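Local coordinates for FBP protein (Leishmania major, PDB 5OFU) that probably hydrolyses fructose 1,6-bisphosphate to fructose 6-phosphate and phosphate with the help of divalent metal ions, and binds AMP, at residues Q14-S19 and L31-Q36; T8-T13 and F199-P204. All blocks are in the same frame, centred on the assembly; numbering follows the deposited sequence.

Interaction 1 (Q14-S19 and L31-Q36); sequences QYIIKS and LMMAIQ. With AMP (adenosine monophosphate), chain E.
I16 turns CG1 back beside its backbone N and then runs straight on (chi2 159°), which carries CD1 to the helix of L31-Q36, where it meets CB of M32 at 3.7 Å. M33 answers with a bend: CG also lies beside its backbone N, and a second turn (chi2 -51°) swings SD and CE toward helix 12-18. The two chains slide past each other in opposite directions, and the methyl CE of M33 settles 3.8 Å from I16 CG2. The same methyl reaches CG1 of I17 at 3.9 Å, and the M33 and I17 side chains cross at about a right angle. Unbranched, flexible methionine suits this place, folding to fit between two beta-branched isoleucines, whose side chains have fewer rotamers. M32 meets I16 through CB; the end of its chain leads away, and its side chain lies near F28 of the AMP site.

The short helical segments run nearly antiparallel, their axes 10.5 Å apart, and AMP lies at one end of the pair. Its adenine amino group N6 donates a weak hydrogen bond to the carbonyl O of I16, 2.7 Å away and bent at the hydrogen (129°), while CG2 of I16 packs beside the amino group. S19, whose OG gives its proton to Y15 O at 2.7 Å and lies over the centre of the Y15 ring, sets its CB beside N1 and C2 of the adenine. R25, T29, F28 and Y113 supply further hydrogen bonds to the nucleotide. Class 1 fructose bisphosphatases take AMP as an allosteric inhibitor, and the site is consistent with that role. Between the helices the grip is mainly apolar, with Q36 OE1 against I16 CD1, whereas one weak bond from N6 reaches a backbone carbonyl; I16 joins the two chemistries.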
loop_
_atom_site.group_PDB
_atom_site.type_symbol
_atom_site.label_atom_id
_atom_site.label_comp_id
_atom_site.label_asym_id
_atom_site.label_seq_id
_atom_site.Cartn_x
_atom_site.Cartn_y
_atom_site.Cartn_z
ATOM N N GLN A 14 1.582 -19.707 -7.842
ATOM C CA GLN A 14 1.137 -21.113 -7.779
ATOM C C GLN A 14 0.695 -21.669 -9.120
ATOM O O GLN A 14 1.118 -22.754 -9.522
ATOM C CB GLN A 14 -0.038 -21.280 -6.825
ATOM C CG GLN A 14 0.373 -21.417 -5.374
ATOM C CD GLN A 14 -0.702 -20.967 -4.401
ATOM O OE1 GLN A 14 -1.840 -20.659 -4.783
ATOM N NE2 GLN A 14 -0.337 -20.913 -3.120
ATOM N N TYR A 15 -0.177 -20.930 -9.790
ATOM C CA TYR A 15 -0.707 -21.327 -11.082
ATOM C C TYR A 15 0.407 -21.611 -12.095
ATOM O O TYR A 15 0.315 -22.587 -12.846
ATOM C CB TYR A 15 -1.661 -20.235 -11.597
ATOM C CG TYR A 15 -2.209 -20.433 -12.988
ATOM C CD1 TYR A 15 -1.546 -19.896 -14.097
ATOM C CD2 TYR A 15 -3.398 -21.130 -13.200
ATOM C CE1 TYR A 15 -2.047 -20.056 -15.372
ATOM C CE2 TYR A 15 -3.909 -21.304 -14.476
ATOM C CZ TYR A 15 -3.232 -20.762 -15.558
ATOM O OH TYR A 15 -3.729 -20.918 -16.842
ATOM N N ILE A 16 1.421 -20.745 -12.141
ATOM C CA ILE A 16 2.521 -20.881 -13.100
ATOM C C ILE A 16 3.323 -22.146 -12.817
ATOM O O ILE A 16 3.574 -22.941 -13.725
ATOM C CB ILE A 16 3.454 -19.647 -13.100
ATOM C CG1 ILE A 16 2.747 -18.432 -13.715
ATOM C CG2 ILE A 16 4.731 -19.921 -13.886
ATOM C CD1 ILE A 16 3.360 -17.113 -13.307
ATOM N N ILE A 17 3.703 -22.333 -11.561
ATOM C CA ILE A 17 4.463 -23.508 -11.162
ATOM C C ILE A 17 3.678 -24.798 -11.380
ATOM O O ILE A 17 4.219 -25.745 -11.951
ATOM C CB ILE A 17 4.948 -23.392 -9.701
ATOM C CG1 ILE A 17 6.021 -22.304 -9.605
ATOM C CG2 ILE A 17 5.533 -24.716 -9.223
ATOM C CD1 ILE A 17 6.226 -21.756 -8.216
ATOM N N LYS A 18 2.416 -24.833 -10.963
ATOM C CA LYS A 18 1.569 -26.018 -11.173
ATOM C C LYS A 18 1.276 -26.336 -12.634
ATOM O O LYS A 18 0.925 -27.464 -12.942
ATOM C CB LYS A 18 0.256 -25.920 -10.382
ATOM C CG LYS A 18 0.440 -26.277 -8.920
ATOM C CD LYS A 18 -0.747 -25.871 -8.061
ATOM C CE LYS A 18 -0.453 -26.119 -6.587
ATOM N NZ LYS A 18 -1.489 -25.514 -5.706
ATOM N N SER A 19 1.365 -25.335 -13.511
ATOM C CA SER A 19 1.178 -25.523 -14.951
ATOM C C SER A 19 2.420 -26.072 -15.653
ATOM O O SER A 19 2.328 -26.441 -16.814
ATOM C CB SER A 19 0.788 -24.200 -15.628
ATOM O OG SER A 19 -0.456 -23.699 -15.147
ATOM N N LEU A 31 10.461 -17.070 -16.999
ATOM C CA LEU A 31 10.028 -15.993 -17.884
ATOM C C LEU A 31 8.711 -15.369 -17.420
ATOM O O LEU A 31 8.568 -14.158 -17.416
ATOM C CB LEU A 31 9.887 -16.542 -19.309
ATOM C CG LEU A 31 9.565 -15.575 -20.437
ATOM C CD1 LEU A 31 10.726 -14.612 -20.629
ATOM C CD2 LEU A 31 9.289 -16.350 -21.716
ATOM N N MET A 32 7.757 -16.215 -17.035
ATOM C CA MET A 32 6.476 -15.765 -16.483
ATOM C C MET A 32 6.639 -15.026 -15.164
ATOM O O MET A 32 5.973 -14.025 -14.936
ATOM C CB MET A 32 5.541 -16.952 -16.262
ATOM C CG MET A 32 5.100 -17.683 -17.524
ATOM S SD MET A 32 4.194 -16.625 -18.667
ATOM C CE MET A 32 5.460 -16.301 -19.899
ATOM N N MET A 33 7.520 -15.517 -14.294
ATOM C CA MET A 33 7.838 -14.816 -13.047
ATOM C C MET A 33 8.428 -13.438 -13.314
ATOM O O MET A 33 8.064 -12.468 -12.636
ATOM C CB MET A 33 8.823 -15.613 -12.186
ATOM C CG MET A 33 8.301 -16.935 -11.642
ATOM S SD MET A 33 6.710 -16.810 -10.809
ATOM C CE MET A 33 6.264 -18.534 -10.756
ATOM N N ALA A 34 9.325 -13.353 -14.295
ATOM C CA ALA A 34 9.928 -12.077 -14.680
ATOM C C ALA A 34 8.888 -11.086 -15.189
ATOM O O ALA A 34 8.937 -9.913 -14.831
ATOM C CB ALA A 34 11.004 -12.283 -15.734
ATOM N N ILE A 35 7.964 -11.574 -16.024
ATOM C CA ILE A 35 6.849 -10.778 -16.563
ATOM C C ILE A 35 5.928 -10.283 -15.441
ATOM O O ILE A 35 5.569 -9.118 -15.410
ATOM C CB ILE A 35 6.049 -11.575 -17.624
ATOM C CG1 ILE A 35 6.865 -11.678 -18.915
ATOM C CG2 ILE A 35 4.709 -10.923 -17.952
ATOM C CD1 ILE A 35 6.369 -12.730 -19.898
ATOM N N GLN A 36 5.547 -11.181 -14.542
ATOM C CA GLN A 36 4.692 -10.842 -13.408
ATOM C C GLN A 36 5.275 -9.707 -12.558
ATOM O O GLN A 36 4.557 -8.807 -12.123
ATOM C CB GLN A 36 4.502 -12.071 -12.517
ATOM C CG GLN A 36 3.454 -11.879 -11.431
ATOM C CD GLN A 36 3.473 -12.963 -10.380
ATOM O OE1 GLN A 36 4.084 -14.021 -10.564
ATOM N NE2 GLN A 36 2.797 -12.708 -9.265
HETATM P P AMP E . 10.805 -24.897 -20.875
HETATM O O1P AMP E . 10.621 -24.336 -19.490
HETATM O O2P AMP E . 11.355 -23.921 -21.884
HETATM O O3P AMP E . 11.498 -26.238 -20.933
HETATM O "O5'" AMP E . 9.299 -25.256 -21.287
HETATM C "C5'" AMP E . 8.987 -25.740 -22.588
HETATM C "C4'" AMP E . 7.495 -25.631 -22.878
HETATM O "O4'" AMP E . 6.715 -26.290 -21.878
HETATM C "C3'" AMP E . 6.989 -24.201 -22.925
HETATM O "O3'" AMP E . 7.147 -23.602 -24.206
HETATM C "C2'" AMP E . 5.542 -24.339 -22.532
HETATM O "O2'" AMP E . 4.703 -24.625 -23.653
HETATM C "C1'" AMP E . 5.562 -25.504 -21.552
HETATM N N9 AMP E . 5.662 -24.921 -20.184
HETATM C C8 AMP E . 6.770 -24.827 -19.416
HETATM N N7 AMP E . 6.496 -24.229 -18.237
HETATM C C5 AMP E . 5.197 -23.923 -18.242
HETATM C C6 AMP E . 4.280 -23.265 -17.303
HETATM N N6 AMP E . 4.738 -22.834 -16.117
HETATM N N1 AMP E . 2.991 -23.125 -17.675
HETATM C C2 AMP E . 2.533 -23.564 -18.870
HETATM N N3 AMP E . 3.326 -24.167 -19.779
HETATM C C4 AMP E . 4.645 -24.366 -19.526
#

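Interaction 2 (T8-T13 and F199-P204); sequences TPTTLT and FILTHP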
loop_
_atom_site.group_PDB
_atom_site.type_symbol
_atom_site.label_atom_id
_atom_site.label_comp_id
_atom_site.label_asym_id
_atom_site.label_seq_id
_atom_site.Cartn_x
_atom_site.Cartn_y
_atom_site.Cartn_z
ATOM N N THR A 8 -7.641 -21.886 0.231
ATOM C CA THR A 8 -7.151 -20.520 -0.005
ATOM C C THR A 8 -7.225 -20.252 -1.510
ATOM O O THR A 8 -7.204 -21.190 -2.307
ATOM C CB THR A 8 -5.686 -20.323 0.451
ATOM O OG1 THR A 8 -4.801 -21.098 -0.371
ATOM C CG2 THR A 8 -5.502 -20.729 1.910
ATOM N N PRO A 9 -7.312 -18.978 -1.913
ATOM C CA PRO A 9 -7.411 -18.702 -3.349
ATOM C C PRO A 9 -6.061 -18.844 -4.057
ATOM O O PRO A 9 -5.029 -18.581 -3.461
ATOM C CB PRO A 9 -7.924 -17.257 -3.394
ATOM C CG PRO A 9 -7.406 -16.654 -2.147
ATOM C CD PRO A 9 -7.379 -17.742 -1.110
ATOM N N THR A 10 -6.100 -19.239 -5.325
ATOM C CA THR A 10 -4.908 -19.520 -6.121
ATOM C C THR A 10 -4.192 -18.255 -6.572
ATOM O O THR A 10 -4.799 -17.396 -7.185
ATOM C CB THR A 10 -5.300 -20.289 -7.396
ATOM O OG1 THR A 10 -6.114 -21.404 -7.039
ATOM C CG2 THR A 10 -4.064 -20.775 -8.152
ATOM N N THR A 11 -2.901 -18.153 -6.288
ATOM C CA THR A 11 -2.104 -17.033 -6.773
ATOM C C THR A 11 -1.575 -17.332 -8.177
ATOM O O THR A 11 -1.520 -18.481 -8.580
ATOM C CB THR A 11 -0.926 -16.734 -5.832
ATOM O OG1 THR A 11 -0.031 -17.853 -5.796
ATOM C CG2 THR A 11 -1.432 -16.438 -4.423
ATOM N N LEU A 12 -1.179 -16.294 -8.910
ATOM C CA LEU A 12 -0.532 -16.473 -10.212
ATOM C C LEU A 12 0.761 -17.271 -10.079
ATOM O O LEU A 12 1.048 -18.120 -10.914
ATOM C CB LEU A 12 -0.225 -15.126 -10.863
ATOM C CG LEU A 12 0.404 -15.072 -12.265
ATOM C CD1 LEU A 12 -0.368 -15.901 -13.275
ATOM C CD2 LEU A 12 0.506 -13.616 -12.726
ATOM N N THR A 13 1.524 -17.018 -9.022
ATOM C CA THR A 13 2.767 -17.759 -8.784
ATOM C C THR A 13 2.543 -19.284 -8.668
ATOM O O THR A 13 3.209 -20.042 -9.354
ATOM C CB THR A 13 3.499 -17.216 -7.546
ATOM O OG1 THR A 13 3.615 -15.795 -7.650
ATOM C CG2 THR A 13 4.892 -17.812 -7.434
ATOM N N PHE A 199 -1.127 -11.658 -7.436
ATOM C CA PHE A 199 -2.204 -11.772 -8.420
ATOM C C PHE A 199 -3.037 -12.967 -8.024
ATOM O O PHE A 199 -2.488 -14.033 -7.837
ATOM C CB PHE A 199 -1.626 -11.948 -9.812
ATOM C CG PHE A 199 -1.225 -10.665 -10.470
ATOM C CD1 PHE A 199 -2.193 -9.826 -11.022
ATOM C CD2 PHE A 199 0.108 -10.296 -10.561
ATOM C CE1 PHE A 199 -1.836 -8.637 -11.641
ATOM C CE2 PHE A 199 0.475 -9.117 -11.184
ATOM C CZ PHE A 199 -0.495 -8.285 -11.721
ATOM N N ILE A 200 -4.343 -12.784 -7.865
ATOM C CA ILE A 200 -5.254 -13.836 -7.386
ATOM C C ILE A 200 -6.147 -14.228 -8.552
ATOM O O ILE A 200 -6.625 -13.365 -9.274
ATOM C CB ILE A 200 -6.110 -13.355 -6.177
ATOM C CG1 ILE A 200 -5.349 -13.523 -4.858
ATOM C CG2 ILE A 200 -7.390 -14.166 -6.010
ATOM C CD1 ILE A 200 -4.017 -12.823 -4.799
ATOM N N LEU A 201 -6.366 -15.528 -8.732
ATOM C CA LEU A 201 -7.196 -16.049 -9.813
ATOM C C LEU A 201 -8.646 -15.667 -9.565
ATOM O O LEU A 201 -9.267 -16.177 -8.643
ATOM C CB LEU A 201 -7.065 -17.571 -9.897
ATOM C CG LEU A 201 -7.882 -18.290 -10.978
ATOM C CD1 LEU A 201 -7.635 -17.700 -12.355
ATOM C CD2 LEU A 201 -7.538 -19.773 -10.980
ATOM N N THR A 202 -9.164 -14.754 -10.379
ATOM C CA THR A 202 -10.548 -14.276 -10.277
ATOM C C THR A 202 -11.423 -14.625 -11.468
ATOM O O THR A 202 -12.635 -14.619 -11.337
ATOM C CB THR A 202 -10.571 -12.757 -10.160
ATOM O OG1 THR A 202 -9.836 -12.191 -11.251
ATOM C CG2 THR A 202 -9.951 -12.320 -8.839
ATOM N N HIS A 203 -10.822 -14.881 -12.632
ATOM C CA HIS A 203 -11.563 -15.181 -13.851
ATOM C C HIS A 203 -10.979 -16.426 -14.480
ATOM O O HIS A 203 -10.184 -16.330 -15.417
ATOM C CB HIS A 203 -11.479 -13.999 -14.817
ATOM C CG HIS A 203 -12.203 -12.787 -14.338
ATOM N ND1 HIS A 203 -11.565 -11.737 -13.713
ATOM C CD2 HIS A 203 -13.516 -12.465 -14.375
ATOM C CE1 HIS A 203 -12.456 -10.819 -13.389
ATOM N NE2 HIS A 203 -13.646 -11.235 -13.783
ATOM N N PRO A 204 -11.347 -17.611 -13.954
ATOM C CA PRO A 204 -10.810 -18.848 -14.518
ATOM C C PRO A 204 -11.522 -19.246 -15.813
ATOM O O PRO A 204 -12.741 -19.104 -15.910
ATOM C CB PRO A 204 -11.069 -19.872 -13.417
ATOM C CG PRO A 204 -12.280 -19.377 -12.715
ATOM C CD PRO A 204 -12.268 -17.877 -12.833
HETATM O O HOH W 1 0.792 -14.123 -7.696
#
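T11 and I200 face each other as a non-hydrogen-bonded pair in a single antiparallel beta bridge, which lays the residues leading into helix 12-18 along strand 198-203, an outermost strand of the eight-stranded sheet within this chain. Two backbone bonds flank the pair. L201 N donates to T10 O at 2.9 Å, an almost straight bond (166°), and L12 N donates to F199 O at 2.8 Å. The CA atoms of T11 and I200 add C-H...O contacts to F199 O and T10 O respectively.

Side chains pack beside this backbone frame. L12 and F199 lie side by side pointing the same way, with their CB atoms 3.6 Å apart, and CD2 of L12 approaches the phenylalanine ring obliquely. Two bulky apolar residues suit this place, for F190 of the adjacent strand 188-193, L179 of strand 177-182 beyond it and Q36 of helix 27-47 close round them. P9, which has no N-H to offer, rests CB on CG2 of I200 at 4.1 Å. M54 and M51 of the third subunit pack on P9 and I200 respectively, so the bridge also lies at a subunit boundary.

T11 is held from the other direction by the helix start, where it is the N-cap residue. Its OG1 sits between the backbone N and the carbonyl carbon (chi1 63°), from where it caps the N of Q14; Q14 OE1 accepts from T11 N, completing a capping box. A small hydroxyl residue is well chosen here, since it can cap the helix while its own backbone bridges to the strand. Beside the L12-F199 bond, one water accepts from both sides of the contact, from T13 N at 3.3 Å and from F199 N at 3.1 Å.

From the N terminus, residues 8-13 pair with strand 198-203 far along the chain, so interaction 2 closes a long loop that takes in most strands of the large sheet. The chain next passes through 14-19, then the turn carrying R25 and the start of helix 27-47, with F28, and returns in 31-36; interaction 1 closes this short loop, nested wholly inside the first. Both contacts use helix 12-18, whose start is tied to the sheet edge and which lies against helix 27-47 from L12 to I17. They meet where Q36 packs its CG on L12 and F199, and M33 CE touches T13 CG2. Sheet edge, AMP site and second-subunit boundary are thereby joined through one short helix.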